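Local coordinates for protein ATP-dependent RNA helicase HrpB (Escherichia coli, PDB 6EUD) that hydrolyses ATP to ADP and phosphate as a DExH-box RNA helicase that binds single-stranded RNA, at residues A[275-279]-A[280-284]; A[350-353]-A[354-358]; A[382-386]-A[387-391]. All blocks are in the same frame, centred on the assembly; numbering follows the deposited sequence.

Interaction 1. Residues A[275-279]-A[280-284]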
loop_
_atom_site.group_PDB
_atom_site.type_symbol
_atom_site.label_atom_id
_atom_site.label_comp_id
_atom_site.label_asym_id
_atom_site.label_seq_id
_atom_site.Cartn_x
_atom_site.Cartn_y
_atom_site.Cartn_z
ATOM N N THR A 275 5.903 25.189 3.247
ATOM C CA THR A 275 5.443 23.805 3.331
ATOM C C THR A 275 6.029 23.173 4.584
ATOM O O THR A 275 6.821 23.819 5.278
ATOM C CB THR A 275 5.881 22.998 2.120
ATOM O OG1 THR A 275 7.311 22.982 2.087
ATOM C CG2 THR A 275 5.359 23.630 0.844
ATOM N N ASN A 276 5.711 21.904 4.858
ATOM C CA ASN A 276 6.184 21.291 6.107
ATOM C C ASN A 276 7.699 21.043 6.182
ATOM O O ASN A 276 8.189 20.458 7.143
ATOM C CB ASN A 276 5.431 19.985 6.399
ATOM C CG ASN A 276 5.535 18.977 5.289
ATOM O OD1 ASN A 276 6.261 19.166 4.305
ATOM N ND2 ASN A 276 4.792 17.886 5.435
ATOM N N ILE A 277 8.449 21.527 5.202
ATOM C CA ILE A 277 9.898 21.533 5.343
ATOM C C ILE A 277 10.310 22.456 6.498
ATOM O O ILE A 277 11.416 22.345 7.028
ATOM C CB ILE A 277 10.596 21.984 4.059
ATOM C CG1 ILE A 277 10.469 23.497 3.887
ATOM C CG2 ILE A 277 9.996 21.257 2.868
ATOM C CD1 ILE A 277 11.425 24.065 2.879
ATOM N N ALA A 278 9.418 23.363 6.891
ATOM C CA ALA A 278 9.707 24.260 8.002
ATOM C C ALA A 278 9.351 23.609 9.343
ATOM O O ALA A 278 9.634 24.155 10.410
ATOM C CB ALA A 278 8.964 25.575 7.828
ATOM N N GLU A 279 8.748 22.428 9.277
ATOM C CA GLU A 279 8.253 21.754 10.468
ATOM C C GLU A 279 9.381 21.228 11.357
ATOM O O GLU A 279 9.296 21.310 12.583
ATOM C CB GLU A 279 7.314 20.610 10.070
ATOM C CG GLU A 279 6.541 19.989 11.232
ATOM C CD GLU A 279 5.689 18.797 10.809
ATOM O OE1 GLU A 279 4.783 18.971 9.956
ATOM O OE2 GLU A 279 5.933 17.686 11.340
ATOM N N THR A 280 10.430 20.680 10.747
ATOM C CA THR A 280 11.530 20.077 11.506
ATOM C C THR A 280 12.889 20.329 10.865
ATOM O O THR A 280 13.872 20.510 11.570
ATOM C CB THR A 280 11.367 18.533 11.669
ATOM O OG1 THR A 280 11.428 17.901 10.381
ATOM C CG2 THR A 280 10.060 18.164 12.358
ATOM N N SER A 281 12.937 20.337 9.533
ATOM C CA SER A 281 14.205 20.371 8.794
ATOM C C SER A 281 14.815 21.757 8.644
ATOM O O SER A 281 16.025 21.907 8.465
ATOM C CB SER A 281 14.017 19.783 7.397
ATOM O OG SER A 281 13.356 20.698 6.546
ATOM N N LEU A 282 13.964 22.770 8.694
ATOM C CA LEU A 282 14.400 24.132 8.454
ATOM C C LEU A 282 14.054 24.999 9.655
ATOM O O LEU A 282 12.973 24.871 10.240
ATOM C CB LEU A 282 13.751 24.667 7.180
ATOM C CG LEU A 282 14.506 25.692 6.346
ATOM C CD1 LEU A 282 15.967 25.312 6.238
ATOM C CD2 LEU A 282 13.874 25.735 4.971
ATOM N N THR A 283 14.984 25.860 10.034
ATOM C CA THR A 283 14.765 26.758 11.148
ATOM C C THR A 283 14.522 28.182 10.667
ATOM O O THR A 283 15.420 28.839 10.144
ATOM C CB THR A 283 15.947 26.714 12.125
ATOM O OG1 THR A 283 15.892 25.484 12.858
ATOM C CG2 THR A 283 15.909 27.883 13.098
ATOM N N ILE A 284 13.286 28.640 10.835
ATOM C CA ILE A 284 12.919 30.010 10.504
ATOM C C ILE A 284 13.004 30.864 11.768
ATOM O O ILE A 284 12.414 30.530 12.795
ATOM C CB ILE A 284 11.508 30.098 9.883
ATOM C CG1 ILE A 284 11.506 29.540 8.455
ATOM C CG2 ILE A 284 11.077 31.527 9.779
ATOM C CD1 ILE A 284 11.451 28.051 8.354
#

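Interaction 2. Residues A[350-353]-A[354-358]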
loop_
_atom_site.group_PDB
_atom_site.type_symbol
_atom_site.label_atom_id
_atom_site.label_comp_id
_atom_site.label_asym_id
_atom_site.label_seq_id
_atom_site.Cartn_x
_atom_site.Cartn_y
_atom_site.Cartn_z
ATOM N N GLN A 350 -0.003 9.982 15.233
ATOM C CA GLN A 350 1.289 10.000 14.555
ATOM C C GLN A 350 1.122 10.084 13.044
ATOM O O GLN A 350 0.066 9.736 12.514
ATOM C CB GLN A 350 2.105 8.742 14.908
ATOM C CG GLN A 350 2.349 8.528 16.403
ATOM C CD GLN A 350 3.192 9.645 17.017
ATOM O OE1 GLN A 350 4.038 10.245 16.337
ATOM N NE2 GLN A 350 2.970 9.928 18.310
ATOM N N SER A 351 2.164 10.530 12.350
ATOM C CA SER A 351 2.146 10.543 10.885
ATOM C C SER A 351 2.358 9.146 10.289
ATOM O O SER A 351 3.029 8.313 10.868
ATOM C CB SER A 351 3.214 11.486 10.352
ATOM O OG SER A 351 2.946 12.794 10.790
ATOM N N GLU A 352 1.774 8.915 9.126
ATOM C CA GLU A 352 1.914 7.665 8.412
ATOM C C GLU A 352 3.275 7.617 7.706
ATOM O O GLU A 352 3.577 8.485 6.896
ATOM C CB GLU A 352 0.779 7.527 7.405
ATOM C CG GLU A 352 0.410 6.104 7.020
ATOM C CD GLU A 352 -0.818 6.087 6.128
ATOM O OE1 GLU A 352 -1.226 7.187 5.685
ATOM O OE2 GLU A 352 -1.370 4.994 5.875
ATOM N N PRO A 353 4.098 6.604 8.022
ATOM C CA PRO A 353 5.405 6.392 7.386
ATOM C C PRO A 353 5.239 6.134 5.885
ATOM O O PRO A 353 4.225 5.548 5.498
ATOM C CB PRO A 353 5.951 5.135 8.089
ATOM C CG PRO A 353 5.150 4.982 9.331
ATOM C CD PRO A 353 3.793 5.566 9.023
ATOM N N GLU A 354 6.206 6.541 5.068
ATOM C CA GLU A 354 6.140 6.362 3.598
ATOM C C GLU A 354 5.999 4.887 3.171
ATOM O O GLU A 354 5.339 4.580 2.183
ATOM C CB GLU A 354 7.389 6.989 2.940
ATOM C CG GLU A 354 7.471 6.849 1.429
ATOM C CD GLU A 354 8.762 7.430 0.831
ATOM O OE1 GLU A 354 9.701 7.748 1.585
ATOM O OE2 GLU A 354 8.844 7.570 -0.407
ATOM N N ILE A 355 6.579 3.970 3.940
ATOM C CA ILE A 355 6.489 2.556 3.604
ATOM C C ILE A 355 5.042 2.035 3.602
ATOM O O ILE A 355 4.745 1.019 2.953
ATOM C CB ILE A 355 7.357 1.684 4.569
ATOM C CG1 ILE A 355 7.496 0.252 4.023
ATOM C CG2 ILE A 355 6.806 1.722 6.010
ATOM C CD1 ILE A 355 8.534 -0.607 4.744
ATOM N N LEU A 356 4.137 2.729 4.291
ATOM C CA LEU A 356 2.752 2.277 4.336
ATOM C C LEU A 356 1.908 2.828 3.189
ATOM O O LEU A 356 0.832 2.323 2.920
ATOM C CB LEU A 356 2.118 2.642 5.676
ATOM C CG LEU A 356 2.823 1.960 6.858
ATOM C CD1 LEU A 356 2.093 2.203 8.134
ATOM C CD2 LEU A 356 2.985 0.478 6.633
ATOM N N GLN A 357 2.399 3.842 2.494
ATOM C CA GLN A 357 1.569 4.506 1.502
ATOM C C GLN A 357 2.155 4.411 0.079
ATOM O O GLN A 357 1.611 4.988 -0.856
ATOM C CB GLN A 357 1.347 5.977 1.927
ATOM C CG GLN A 357 2.643 6.767 2.247
ATOM C CD GLN A 357 2.441 8.064 3.075
ATOM O OE1 GLN A 357 1.377 8.307 3.659
ATOM N NE2 GLN A 357 3.484 8.888 3.129
ATOM N N SER A 358 3.244 3.667 -0.096
ATOM C CA SER A 358 3.933 3.678 -1.390
ATOM C C SER A 358 4.040 2.333 -2.130
ATOM O O SER A 358 3.918 1.249 -1.550
ATOM C CB SER A 358 5.347 4.254 -1.229
ATOM O OG SER A 358 6.213 3.334 -0.601
HETATM O O HOH W 1 -1.573 4.734 2.528
#

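Interaction 3. Residues A[382-386]-A[387-391]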
loop_
_atom_site.group_PDB
_atom_site.type_symbol
_atom_site.label_atom_id
_atom_site.label_comp_id
_atom_site.label_asym_id
_atom_site.label_seq_id
_atom_site.Cartn_x
_atom_site.Cartn_y
_atom_site.Cartn_z
ATOM N N ASP A 382 7.818 -0.081 10.799
ATOM C CA ASP A 382 6.501 -0.445 10.320
ATOM C C ASP A 382 6.611 -1.485 9.214
ATOM O O ASP A 382 7.304 -1.276 8.219
ATOM C CB ASP A 382 5.756 0.785 9.817
ATOM C CG ASP A 382 5.283 1.665 10.938
ATOM O OD1 ASP A 382 4.120 1.506 11.363
ATOM O OD2 ASP A 382 6.077 2.502 11.402
ATOM N N GLN A 383 5.937 -2.612 9.406
ATOM C CA GLN A 383 5.944 -3.686 8.426
ATOM C C GLN A 383 5.257 -3.220 7.158
ATOM O O GLN A 383 4.245 -2.524 7.227
ATOM C CB GLN A 383 5.254 -4.936 8.986
ATOM C CG GLN A 383 6.067 -5.702 10.030
ATOM C CD GLN A 383 7.037 -6.689 9.402
ATOM O OE1 GLN A 383 7.006 -6.916 8.191
ATOM N NE2 GLN A 383 7.896 -7.293 10.224
ATOM N N PRO A 384 5.820 -3.581 5.994
ATOM C CA PRO A 384 5.182 -3.259 4.714
ATOM C C PRO A 384 3.781 -3.876 4.670
ATOM O O PRO A 384 3.627 -5.022 5.091
ATOM C CB PRO A 384 6.103 -3.915 3.674
ATOM C CG PRO A 384 7.382 -4.153 4.358
ATOM C CD PRO A 384 7.083 -4.321 5.821
ATOM N N PRO A 385 2.780 -3.127 4.180
ATOM C CA PRO A 385 1.386 -3.596 4.127
ATOM C C PRO A 385 1.218 -4.766 3.162
ATOM O O PRO A 385 1.743 -4.718 2.047
ATOM C CB PRO A 385 0.610 -2.379 3.617
ATOM C CG PRO A 385 1.540 -1.200 3.816
ATOM C CD PRO A 385 2.928 -1.747 3.687
ATOM N N VAL A 386 0.482 -5.788 3.589
ATOM C CA VAL A 386 0.271 -7.006 2.812
ATOM C C VAL A 386 -0.289 -6.709 1.425
ATOM O O VAL A 386 0.217 -7.218 0.427
ATOM C CB VAL A 386 -0.684 -7.967 3.556
ATOM C CG1 VAL A 386 -0.843 -9.288 2.797
ATOM C CG2 VAL A 386 -0.169 -8.219 4.957
ATOM N N VAL A 387 -1.322 -5.875 1.375
ATOM C CA VAL A 387 -1.958 -5.458 0.125
ATOM C C VAL A 387 -0.988 -4.878 -0.903
ATOM O O VAL A 387 -1.078 -5.190 -2.088
ATOM C CB VAL A 387 -3.068 -4.397 0.409
ATOM C CG1 VAL A 387 -3.565 -3.723 -0.887
ATOM C CG2 VAL A 387 -4.199 -5.039 1.163
ATOM N N ASN A 388 -0.076 -4.019 -0.460
ATOM C CA ASN A 388 0.871 -3.394 -1.377
ATOM C C ASN A 388 2.028 -4.333 -1.759
ATOM O O ASN A 388 2.603 -4.207 -2.848
ATOM C CB ASN A 388 1.401 -2.103 -0.772
ATOM C CG ASN A 388 0.321 -1.037 -0.659
ATOM O OD1 ASN A 388 -0.727 -1.143 -1.296
ATOM N ND2 ASN A 388 0.577 -0.003 0.135
ATOM N N LEU A 389 2.340 -5.288 -0.880
ATOM C CA LEU A 389 3.348 -6.292 -1.187
ATOM C C LEU A 389 2.814 -7.227 -2.251
ATOM O O LEU A 389 3.535 -7.602 -3.178
ATOM C CB LEU A 389 3.738 -7.079 0.057
ATOM C CG LEU A 389 4.580 -6.317 1.082
ATOM C CD1 LEU A 389 4.724 -7.142 2.347
ATOM C CD2 LEU A 389 5.958 -5.976 0.509
ATOM N N LEU A 390 1.542 -7.597 -2.111
ATOM C CA LEU A 390 0.860 -8.428 -3.100
ATOM C C LEU A 390 0.791 -7.718 -4.436
ATOM O O LEU A 390 1.049 -8.324 -5.465
ATOM C CB LEU A 390 -0.553 -8.793 -2.635
ATOM C CG LEU A 390 -0.716 -10.154 -1.958
ATOM C CD1 LEU A 390 -0.384 -11.280 -2.941
ATOM C CD2 LEU A 390 0.127 -10.278 -0.679
ATOM N N ALA A 391 0.429 -6.434 -4.428
ATOM C CA ALA A 391 0.417 -5.654 -5.668
ATOM C C ALA A 391 1.819 -5.616 -6.262
ATOM O O ALA A 391 1.970 -5.806 -7.465
ATOM C CB ALA A 391 -0.113 -4.239 -5.432
#

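Interaction 1. Residues A[275-279]-A[280-284]
Ile277 and Ser281 close the turn of helicase motif V, the Thr-Asn-Ile-Ala-Glu-Thr-Ser-Leu-Thr-Ile sequence that follows strand 269-274 in the second RecA-like domain. The Ser281 hydroxyl donates to the carbonyl oxygen of Ile277, with OG 2.6 Å from O; it arrives in the carbonyl plane on a lone pair, at a C=O...OG angle of 131°. This short bond ties the end of the turn back to its first half, where Ala278 N and Glu279 N are bonded to Thr275 O and Asn276 O.

Ile277 carries its CG1 branch between its own backbone N and carbonyl carbon (chi1 75°), which places CD1 beside Leu282. The two side chains run alongside each other in the same direction and meet at Ile277 CD1 and Leu282 CD2, 3.6 Å apart. Leu282 also leans on the backbone, its CB lying 3.3 Å from Ile277 O. Next along the chain, Ala278 CB packs on Ile284 CD1 at 3.5 Å, while Leu282 and Ile284 both continue the apolar layer onto Leu248 of strand 243-248.

Glu279 and Thr280 lie side by side and turn their polar ends to other helicase motifs. The extended Glu279 chain carries its carboxylate to a salt bridge with Arg323 on helix 317-325. Thr280 OG1 is hydrogen-bonded to His129 of the DEFH box, so motif V is joined directly to the first RecA-like domain. Thr280 OG1 sits between its backbone N and carbonyl carbon (chi1 64°), which puts methyl CG2 beside the backbone N, against the preceding peptide; there Thr280 CG2 lies 3.2 Å from Glu279 O.

Interaction 2. Residues A[350-353]-A[354-358]
Pro353 and Leu356 are the first and last residues of the first of two overlapping beta turns in the loop between helices 341-346 and 361-370. Leu356 N donates to Pro353 O at 3.1 Å and a fairly straight 157°. The second turn, 354-357, follows at once.

The compact side is apolar. The Pro353 ring and the Leu356 side chain lie alongside each other, pointing the same way, with Pro353 CD 3.9 Å from Leu356 CD1. Ile355 adds its CG2 methyl at 4.1 Å from Pro353 CB; its CG1 branch, anti to the backbone N (chi1 -168°), leads away from Pro353, and the side chain touches Leu133 and Asp136 of helix 133-145. Glu354 also meets that helix, where its OE1 accepts a hydrogen bond from the backbone N of Leu133.

The other side is loose and polar. Glu352 slants across Leu356 and Gln357, and its carboxylate and the Gln357 amide are turned 66° apart. Glu352 OE1 and Gln357 OE1 are both acceptors, so their 3.5 Å approach is no bond; Arg300 forms a long, weak ion pair with Glu352 OE1. A water bridges Glu352 OE2 and Leu356 O through two weak bonds, so it probably restrains the glutamate little.

By contrast, Glu354 O is gripped twice: it receives Gln357 N at 3.0 Å on one face of its carbonyl plane and Ser358 OG at 3.2 Å on the opposite face.

Interaction 3. Residues A[382-386]-A[387-391]
Pro384 and Leu389 make an apolar contact at the start of helix 386-398, whose N-cap position is held by Pro385. The forked end of Leu389 is set against one ring atom, CD1 and CD2 each lying 3.8 Å from Pro384 CB. A second apolar pair sits one residue further on, where Val386 and Leu390 run side by side and Val386 CG1, anti to the backbone N (chi1 -176°), meets Leu390 CD2 at 3.7 Å. With an alanine at Leu389, both methyls are gone, and the Pro384 ring would probably lose this neighbour, opening a gap beside Pro384 CB.

The hydrogen bonds are those of a first helical turn. Leu389 N reaches Pro385 O at 3.0 Å, and Asn388 N adds a weak bond to the same oxygen. Leu390 N bonds Val386 O at 2.9 Å.

Upstream, Asp382 forms salt bridges with Arg131 and Arg166, anchoring the lead-in loop to the first RecA-like domain. Among its neighbours, the helix sets Asn388 and Ala391 onto Phe301 of strand 287-302, and Leu389 touches Leu360 just before helix 361-370.

In the fold
Interactions 2 and 3 touch, with centres 11 Å apart: Leu356 CD2 lies 3.3 Å from Gln383 O, and Pro353 CG 3.4 Å from Asp382 OD2. Interaction 1 stands apart, its centre about 19 Å from that of interaction 2 and 30 Å from that of interaction 3. It is also the one beside the nucleotide site: the side chain of Ser281 is about 5 Å from that of Thr32, in the predicted ATP-binding loop, and Ser281 O bonds Thr32 OG1. One short region at and after the DEFH box meets all three, with His129 at interaction 1, Leu133 at interaction 2 and Arg131 at interactions 2 and 3.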